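Local coordinates for protein creatinine amidohydrolase (Nostoc punctiforme PCC 73102, PDB 3NO4) that probably hydrolyses carbon-nitrogen bonds in linear amides, as a metal-dependent member of the creatininase superfamily, and carries nickel in this crystal, at residues S46-G51 with G184-P189; T53-T58 with A202-P207; P210-G215 with D230-S235. One frame throughout, in Å; residues are numbered along the deposited sequence.

Contact 1. Residues S46-G51 with G184-P189; sequences STEQHG and GSHATP. With NI (nickel (II) ion), chain D.
H186 brings the CE1 corner of its ring over the centre of one face of the H50 ring, with H186 CE1 3.6 Å from H50 NE2. The two planes are inclined by 34°. This is the tight part. A chi1 of -179° swings the H186 ring out opposite its backbone N and across to the other loop, where NE2 donates to Q49 O at 2.8 Å, the acceptor lying in the ring plane but the bond bent at the hydrogen (145°). Near the same plane, E48 OE2 comes within 3.1 Å of H186 CE1. Beside the rings, A187 CB presses on H50 O at 3.3 Å. H50 ND1 donates to E48 O at 2.9 Å, near the ring plane, which helps hold the ring with NE2 facing the metal. Toward the metal the grip on H186 is slacker: its ND1 meets water 1, itself a nickel ligand, in a weak bond. H50 NE2 binds the nickel at 2.2 Å, and D59 and E191 complete the protein's share of the site, consistent with the zinc-dependent metal centre of the creatininase superfamily.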
loop_
_atom_site.group_PDB
_atom_site.type_symbol
_atom_site.label_atom_id
_atom_site.label_comp_id
_atom_site.label_asym_id
_atom_site.label_seq_id
_atom_site.Cartn_x
_atom_site.Cartn_y
_atom_site.Cartn_z
ATOM N N SER A 46 -5.674 -22.070 7.314
ATOM C CA SER A 46 -6.796 -21.182 7.093
ATOM C C SER A 46 -7.804 -21.356 8.203
ATOM O O SER A 46 -7.830 -22.407 8.875
ATOM C CB SER A 46 -7.468 -21.503 5.741
ATOM O OG SER A 46 -8.402 -20.495 5.411
ATOM N N THR A 47 -8.635 -20.346 8.375
ATOM C CA THR A 47 -9.739 -20.343 9.333
ATOM C C THR A 47 -10.988 -20.128 8.481
ATOM O O THR A 47 -11.286 -19.011 8.112
ATOM C CB THR A 47 -9.540 -19.227 10.371
ATOM O OG1 THR A 47 -8.285 -19.436 11.022
ATOM C CG2 THR A 47 -10.686 -19.184 11.423
ATOM N N GLU A 48 -11.662 -21.224 8.106
ATOM C CA GLU A 48 -12.771 -21.146 7.144
ATOM C C GLU A 48 -13.733 -22.293 7.331
ATOM O O GLU A 48 -13.322 -23.411 7.692
ATOM C CB GLU A 48 -12.232 -21.202 5.693
ATOM C CG GLU A 48 -11.390 -22.466 5.404
ATOM C CD GLU A 48 -10.762 -22.497 4.065
ATOM O OE1 GLU A 48 -10.091 -21.503 3.694
ATOM O OE2 GLU A 48 -10.904 -23.535 3.394
ATOM N N GLN A 49 -14.982 -22.037 6.960
ATOM C CA GLN A 49 -16.024 -23.050 6.967
ATOM C C GLN A 49 -15.564 -24.368 6.294
ATOM O O GLN A 49 -14.872 -24.346 5.273
ATOM C CB GLN A 49 -17.310 -22.482 6.319
ATOM C CG GLN A 49 -17.236 -22.311 4.804
ATOM C CD GLN A 49 -17.509 -23.585 4.023
ATOM O OE1 GLN A 49 -17.986 -24.602 4.585
ATOM N NE2 GLN A 49 -17.127 -23.579 2.755
ATOM N N HIS A 50 -15.908 -25.488 6.896
ATOM C CA HIS A 50 -15.723 -26.826 6.291
ATOM C C HIS A 50 -17.015 -27.665 6.387
ATOM O O HIS A 50 -17.006 -28.820 6.738
ATOM C CB HIS A 50 -14.529 -27.511 6.948
ATOM C CG HIS A 50 -13.228 -27.161 6.326
ATOM N ND1 HIS A 50 -12.568 -25.978 6.573
ATOM C CD2 HIS A 50 -12.440 -27.865 5.477
ATOM C CE1 HIS A 50 -11.443 -25.958 5.883
ATOM N NE2 HIS A 50 -11.344 -27.084 5.205
ATOM N N GLY A 51 -18.131 -27.066 5.986
ATOM C CA GLY A 51 -19.376 -27.761 5.942
ATOM C C GLY A 51 -19.996 -27.927 7.325
ATOM O O GLY A 51 -19.475 -27.382 8.299
ATOM N N GLY A 184 -14.432 -35.258 -3.234
ATOM C CA GLY A 184 -14.700 -33.843 -3.548
ATOM C C GLY A 184 -13.503 -32.916 -3.435
ATOM O O GLY A 184 -12.352 -33.381 -3.466
ATOM N N SER A 185 -13.779 -31.607 -3.321
ATOM C CA SER A 185 -12.784 -30.544 -3.393
ATOM C C SER A 185 -12.654 -29.710 -2.119
ATOM O O SER A 185 -11.663 -29.046 -1.973
ATOM C CB SER A 185 -13.132 -29.512 -4.497
ATOM O OG SER A 185 -13.327 -30.104 -5.724
ATOM N N HIS A 186 -13.701 -29.656 -1.291
ATOM C CA HIS A 186 -13.700 -28.895 -0.053
ATOM C C HIS A 186 -14.582 -29.587 1.000
ATOM O O HIS A 186 -15.640 -30.119 0.681
ATOM C CB HIS A 186 -14.142 -27.430 -0.310
ATOM C CG HIS A 186 -14.127 -26.602 0.934
ATOM N ND1 HIS A 186 -12.973 -26.074 1.458
ATOM C CD2 HIS A 186 -15.108 -26.314 1.819
ATOM C CE1 HIS A 186 -13.261 -25.445 2.587
ATOM N NE2 HIS A 186 -14.552 -25.561 2.823
ATOM N N ALA A 187 -14.107 -29.578 2.247
ATOM C CA ALA A 187 -14.679 -30.341 3.352
ATOM C C ALA A 187 -14.618 -31.815 2.950
ATOM O O ALA A 187 -15.626 -32.494 2.941
ATOM C CB ALA A 187 -16.118 -29.869 3.688
ATOM N N THR A 188 -13.424 -32.255 2.558
ATOM C CA THR A 188 -13.223 -33.575 1.992
ATOM C C THR A 188 -13.176 -34.608 3.133
ATOM O O THR A 188 -12.729 -34.280 4.228
ATOM C CB THR A 188 -11.911 -33.708 1.173
ATOM O OG1 THR A 188 -10.773 -33.608 2.040
ATOM C CG2 THR A 188 -11.829 -32.695 0.041
ATOM N N PRO A 189 -13.643 -35.840 2.890
ATOM C CA PRO A 189 -13.461 -36.869 3.930
ATOM C C PRO A 189 -12.007 -37.092 4.345
ATOM O O PRO A 189 -11.771 -37.341 5.529
ATOM C CB PRO A 189 -14.115 -38.124 3.330
ATOM C CG PRO A 189 -14.397 -37.813 1.912
ATOM C CD PRO A 189 -14.480 -36.338 1.792
HETATM NI NI NI D . -9.739 -27.653 3.841
HETATM O O HOH W 1 -10.396 -27.643 1.883
#

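Contact 2. Residues T53-T58 with A202-P207; sequences TGLIGT and AIKQAP
Where T53 and L55 meet A202, K204 and A206, the flat groups are peptide carbonyls rather than rings, and aliphatic carbons touch each of them at its oxygen. T53 O is approached by K204 CB at 3.4 Å, with K204 CG hardly farther away. A202 O has L55 CD2 at 3.6 Å, and A206 O has T53 CG2 at 3.5 Å. No direct hydrogen bond joins the two segments. Instead water 2 bridges them, donating to T53 O at 2.8 Å and accepting from K204 N at 2.9 Å, so a single solvent molecule serves two backbone polar atoms. K204 carries much of the packing with its hydrocarbon part. Its CG stands anti to the carbonyl carbon and the chain bends at chi2 (-67°), which lays CE against L55 CD2 at 3.6 Å, the two side chains crossing at about a right angle. The other branch of the leucine, L55 CD1, meets A202 CB at 4.2 Å. The charged end of K204 leads away from 53-58 to a salt bridge with E29 of the second subunit, and L55 also packs on H23 of that subunit, so the contact borders the subunit interface. Behind L55 the backbone folds into a type I beta turn running from L55 to T58. L55 O accepts from both T58 N and T58 OG1, the hydroxyl arriving at 2.6 Å in the carbonyl plane, on a lone pair. The hydroxyl bond helps hold the T58 side chain, while the N-H bond closes the turn. Segment 202-207, beyond helix 189-198, thus packs beside the loop whose type I turn leads into helix 58-74, the helix that supplies D59 to the nickel site of this creatininase-family protein.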
loop_
_atom_site.group_PDB
_atom_site.type_symbol
_atom_site.label_atom_id
_atom_site.label_comp_id
_atom_site.label_asym_id
_atom_site.label_seq_id
_atom_site.Cartn_x
_atom_site.Cartn_y
_atom_site.Cartn_z
ATOM N N THR A 53 -20.067 -30.542 9.318
ATOM C CA THR A 53 -19.328 -31.432 10.219
ATOM C C THR A 53 -17.838 -31.103 10.314
ATOM O O THR A 53 -17.151 -31.716 11.112
ATOM C CB THR A 53 -19.465 -32.896 9.769
ATOM O OG1 THR A 53 -19.012 -33.013 8.422
ATOM C CG2 THR A 53 -20.895 -33.385 9.901
ATOM N N GLY A 54 -17.329 -30.166 9.496
ATOM C CA GLY A 54 -15.914 -29.855 9.470
ATOM C C GLY A 54 -15.531 -28.753 10.427
ATOM O O GLY A 54 -16.246 -27.774 10.616
ATOM N N LEU A 55 -14.341 -28.882 10.966
ATOM C CA LEU A 55 -13.764 -27.862 11.815
ATOM C C LEU A 55 -13.327 -26.631 11.031
ATOM O O LEU A 55 -12.690 -26.738 9.983
ATOM C CB LEU A 55 -12.587 -28.459 12.556
ATOM C CG LEU A 55 -12.868 -29.710 13.405
ATOM C CD1 LEU A 55 -11.590 -29.985 14.301
ATOM C CD2 LEU A 55 -14.149 -29.607 14.265
ATOM N N ILE A 56 -13.648 -25.453 11.547
ATOM C CA ILE A 56 -13.217 -24.178 10.913
ATOM C C ILE A 56 -11.699 -24.094 10.821
ATOM O O ILE A 56 -11.191 -23.476 9.904
ATOM C CB ILE A 56 -13.866 -22.969 11.575
ATOM C CG1 ILE A 56 -15.331 -22.876 11.109
ATOM C CG2 ILE A 56 -13.090 -21.627 11.312
ATOM C CD1 ILE A 56 -16.225 -21.929 11.986
ATOM N N GLY A 57 -10.983 -24.757 11.752
ATOM C CA GLY A 57 -9.523 -24.806 11.734
ATOM C C GLY A 57 -8.892 -25.910 10.895
ATOM O O GLY A 57 -7.697 -25.988 10.855
ATOM N N THR A 58 -9.685 -26.734 10.217
ATOM C CA THR A 58 -9.205 -27.935 9.521
ATOM C C THR A 58 -7.844 -27.736 8.827
ATOM O O THR A 58 -6.910 -28.488 9.098
ATOM C CB THR A 58 -10.271 -28.422 8.507
ATOM O OG1 THR A 58 -11.422 -28.872 9.244
ATOM C CG2 THR A 58 -9.717 -29.540 7.530
ATOM N N ALA A 202 -13.232 -33.527 19.271
ATOM C CA ALA A 202 -14.006 -32.542 18.485
ATOM C C ALA A 202 -14.719 -33.135 17.262
ATOM O O ALA A 202 -15.100 -32.380 16.371
ATOM C CB ALA A 202 -13.079 -31.354 17.996
ATOM N N ILE A 203 -14.912 -34.458 17.204
ATOM C CA ILE A 203 -15.633 -35.097 16.081
ATOM C C ILE A 203 -17.074 -34.544 16.104
ATOM O O ILE A 203 -17.700 -34.540 17.146
ATOM C CB ILE A 203 -15.598 -36.687 16.179
ATOM C CG1 ILE A 203 -14.164 -37.219 15.954
ATOM C CG2 ILE A 203 -16.510 -37.305 15.162
ATOM C CD1 ILE A 203 -13.904 -38.626 16.480
ATOM N N LYS A 204 -17.555 -34.030 14.979
ATOM C CA LYS A 204 -18.852 -33.358 14.916
ATOM C C LYS A 204 -19.925 -34.294 14.342
ATOM O O LYS A 204 -19.648 -35.094 13.451
ATOM C CB LYS A 204 -18.745 -32.080 14.068
ATOM C CG LYS A 204 -17.687 -31.108 14.561
ATOM C CD LYS A 204 -18.055 -30.511 15.941
ATOM C CE LYS A 204 -17.108 -29.392 16.364
ATOM N NZ LYS A 204 -17.504 -28.840 17.657
ATOM N N GLN A 205 -21.117 -34.208 14.917
ATOM C CA GLN A 205 -22.297 -34.927 14.436
ATOM C C GLN A 205 -23.209 -33.821 13.867
ATOM O O GLN A 205 -23.548 -32.876 14.561
ATOM C CB GLN A 205 -22.980 -35.702 15.574
ATOM C CG GLN A 205 -22.052 -36.375 16.633
ATOM C CD GLN A 205 -21.504 -37.730 16.213
ATOM O OE1 GLN A 205 -20.350 -37.852 15.789
ATOM N NE2 GLN A 205 -22.331 -38.769 16.359
ATOM N N ALA A 206 -23.542 -33.902 12.600
ATOM C CA ALA A 206 -24.505 -32.978 12.048
ATOM C C ALA A 206 -24.964 -33.595 10.765
ATOM O O ALA A 206 -24.211 -34.390 10.156
ATOM C CB ALA A 206 -23.914 -31.554 11.819
ATOM N N PRO A 207 -26.221 -33.299 10.378
ATOM C CA PRO A 207 -26.725 -33.913 9.162
ATOM C C PRO A 207 -26.043 -33.326 7.945
ATOM O O PRO A 207 -25.639 -32.131 7.952
ATOM C CB PRO A 207 -28.226 -33.609 9.183
ATOM C CG PRO A 207 -28.419 -32.549 10.176
ATOM C CD PRO A 207 -27.269 -32.593 11.130
HETATM O O HOH W 2 -15.870 -33.704 12.618
#

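Contact 3. Residues P210-G215 with D230-S235; sequences PEVASG and DGRMGS
An Asx turn at D230, closed by R232 N donating to D230 OD1 at 3.0 Å, presents the arginine on which V212 rests. V212 CG2 lies over the centre of one face of the R232 guanidinium, 3.7 Å from CZ, and V212 CB adds a contact to NH1. R232 bends at chi3 (-78°), which turns its NE and NH2 edge back to D230. NE uses the syn lone pair of D230 OD2 at 2.8 Å, and NH2 reaches the same oxygen at 3.0 Å, both in the guanidinium plane. R232 NH1 donates to S235 O at 2.9 Å, tilted 27° out of that plane, and also to water 3, while NH2 has a further partner in S209 O. Farther along, G234 N gives A213 O a weak bond, and the methyl CE of selenomethionine M233 touches G215 O at 3.4 Å. Truncating R232 to an alanine here would probably leave the D230 carboxylate without its ionic mate, take a donor from S235 O and open a gap under V212. The chemistry is divided: carboxylate and water answer the cation at its edge, carbonyl oxygens add to them, and one flat face, with no N-H pointing out of it, takes the V212 methyl.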
loop_
_atom_site.group_PDB
_atom_site.type_symbol
_atom_site.label_atom_id
_atom_site.label_comp_id
_atom_site.label_asym_id
_atom_site.label_seq_id
_atom_site.Cartn_x
_atom_site.Cartn_y
_atom_site.Cartn_z
ATOM N N PRO A 210 -28.302 -35.277 1.568
ATOM C CA PRO A 210 -27.837 -36.472 0.822
ATOM C C PRO A 210 -27.260 -36.160 -0.577
ATOM O O PRO A 210 -26.367 -36.882 -1.033
ATOM C CB PRO A 210 -29.096 -37.347 0.745
ATOM C CG PRO A 210 -30.259 -36.366 0.836
ATOM C CD PRO A 210 -29.780 -35.191 1.649
ATOM N N GLU A 211 -27.756 -35.091 -1.222
ATOM C CA GLU A 211 -27.189 -34.562 -2.477
ATOM C C GLU A 211 -26.210 -33.473 -2.118
ATOM O O GLU A 211 -26.508 -32.665 -1.244
ATOM C CB GLU A 211 -28.273 -33.916 -3.360
ATOM C CG GLU A 211 -29.506 -34.775 -3.618
ATOM C CD GLU A 211 -29.176 -36.136 -4.227
ATOM O OE1 GLU A 211 -28.172 -36.248 -4.975
ATOM O OE2 GLU A 211 -29.936 -37.089 -3.957
ATOM N N VAL A 212 -25.074 -33.436 -2.806
ATOM C CA VAL A 212 -24.062 -32.403 -2.597
ATOM C C VAL A 212 -23.672 -31.764 -3.940
ATOM O O VAL A 212 -23.416 -32.467 -4.917
ATOM C CB VAL A 212 -22.830 -32.962 -1.790
ATOM C CG1 VAL A 212 -22.077 -34.051 -2.587
ATOM C CG2 VAL A 212 -21.930 -31.836 -1.351
ATOM N N ALA A 213 -23.644 -30.424 -3.970
ATOM C CA ALA A 213 -23.253 -29.661 -5.163
ATOM C C ALA A 213 -21.828 -30.023 -5.566
ATOM O O ALA A 213 -20.959 -30.166 -4.711
ATOM C CB ALA A 213 -23.375 -28.160 -4.919
ATOM N N SER A 214 -21.620 -30.224 -6.861
ATOM C CA SER A 214 -20.343 -30.663 -7.416
ATOM C C SER A 214 -19.771 -29.529 -8.255
ATOM O O SER A 214 -20.351 -28.444 -8.326
ATOM C CB SER A 214 -20.579 -31.900 -8.273
ATOM O OG SER A 214 -21.450 -31.585 -9.357
ATOM N N GLY A 215 -18.640 -29.776 -8.897
ATOM C CA GLY A 215 -17.977 -28.746 -9.665
ATOM C C GLY A 215 -17.000 -27.988 -8.802
ATOM O O GLY A 215 -17.013 -28.083 -7.568
ATOM N N ASP A 230 -24.299 -25.604 1.861
ATOM C CA ASP A 230 -23.822 -26.036 3.187
ATOM C C ASP A 230 -22.308 -25.857 3.347
ATOM O O ASP A 230 -21.769 -26.147 4.408
ATOM C CB ASP A 230 -24.324 -27.443 3.545
ATOM C CG ASP A 230 -23.553 -28.566 2.871
ATOM O OD1 ASP A 230 -22.658 -28.352 2.019
ATOM O OD2 ASP A 230 -23.867 -29.710 3.217
ATOM N N GLY A 231 -21.646 -25.453 2.273
ATOM C CA GLY A 231 -20.220 -25.140 2.259
ATOM C C GLY A 231 -19.321 -26.216 1.704
ATOM O O GLY A 231 -18.163 -25.955 1.454
ATOM N N ARG A 232 -19.851 -27.424 1.526
ATOM C CA ARG A 232 -19.116 -28.529 0.910
ATOM C C ARG A 232 -19.043 -28.358 -0.599
ATOM O O ARG A 232 -19.994 -27.905 -1.212
ATOM C CB ARG A 232 -19.822 -29.866 1.156
ATOM C CG ARG A 232 -19.892 -30.341 2.603
ATOM C CD ARG A 232 -20.542 -31.734 2.633
ATOM N NE ARG A 232 -22.008 -31.662 2.480
ATOM C CZ ARG A 232 -22.813 -32.664 2.122
ATOM N NH1 ARG A 232 -22.344 -33.863 1.796
ATOM N NH2 ARG A 232 -24.133 -32.464 2.101
HETATM N N MSE A 233 -17.928 -28.776 -1.192
HETATM C CA MSE A 233 -17.814 -28.963 -2.642
HETATM C C MSE A 233 -17.576 -30.451 -2.940
HETATM O O MSE A 233 -16.479 -30.956 -2.774
HETATM C CB MSE A 233 -16.668 -28.130 -3.196
HETATM C CG MSE A 233 -16.801 -26.600 -2.989
HETATM SE SE MSE A 233 -15.124 -25.734 -3.496
HETATM C CE MSE A 233 -15.379 -25.942 -5.431
ATOM N N GLY A 234 -18.637 -31.136 -3.346
ATOM C CA GLY A 234 -18.562 -32.467 -3.932
ATOM C C GLY A 234 -18.308 -33.621 -2.980
ATOM O O GLY A 234 -18.158 -34.783 -3.435
ATOM N N SER A 235 -18.324 -33.335 -1.678
ATOM C CA SER A 235 -17.672 -34.170 -0.701
ATOM C C SER A 235 -18.684 -34.836 0.212
ATOM O O SER A 235 -19.763 -34.259 0.474
ATOM C CB SER A 235 -16.667 -33.350 0.110
ATOM O OG SER A 235 -17.284 -32.359 0.882
HETATM O O HOH W 3 -23.883 -36.415 1.356
HETATM O O HOH W 4 -15.895 -30.818 -6.030
#

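How the contacts relate
From the N terminus, strand 39-44 runs into 46-51, the first half of contact 1, and 53-58, the first half of contact 2, follows at once and leads into helix 58-74. The chain returns to close contact 1 at 184-189, which leads into helix 189-198, and contact 2 at 202-207 beyond that helix, so the two long loops cross. Contact 3 comes later, in series, closing a short excursion around helix 221-227. E48 N and I56 O probably join contacts 1 and 2 by a hydrogen bond. S235 OG ties contact 3 to the backbone oxygens of H186 and A187, and G231 O accepts from Q49 NE2, which fastens 230-235 to both halves of contact 1.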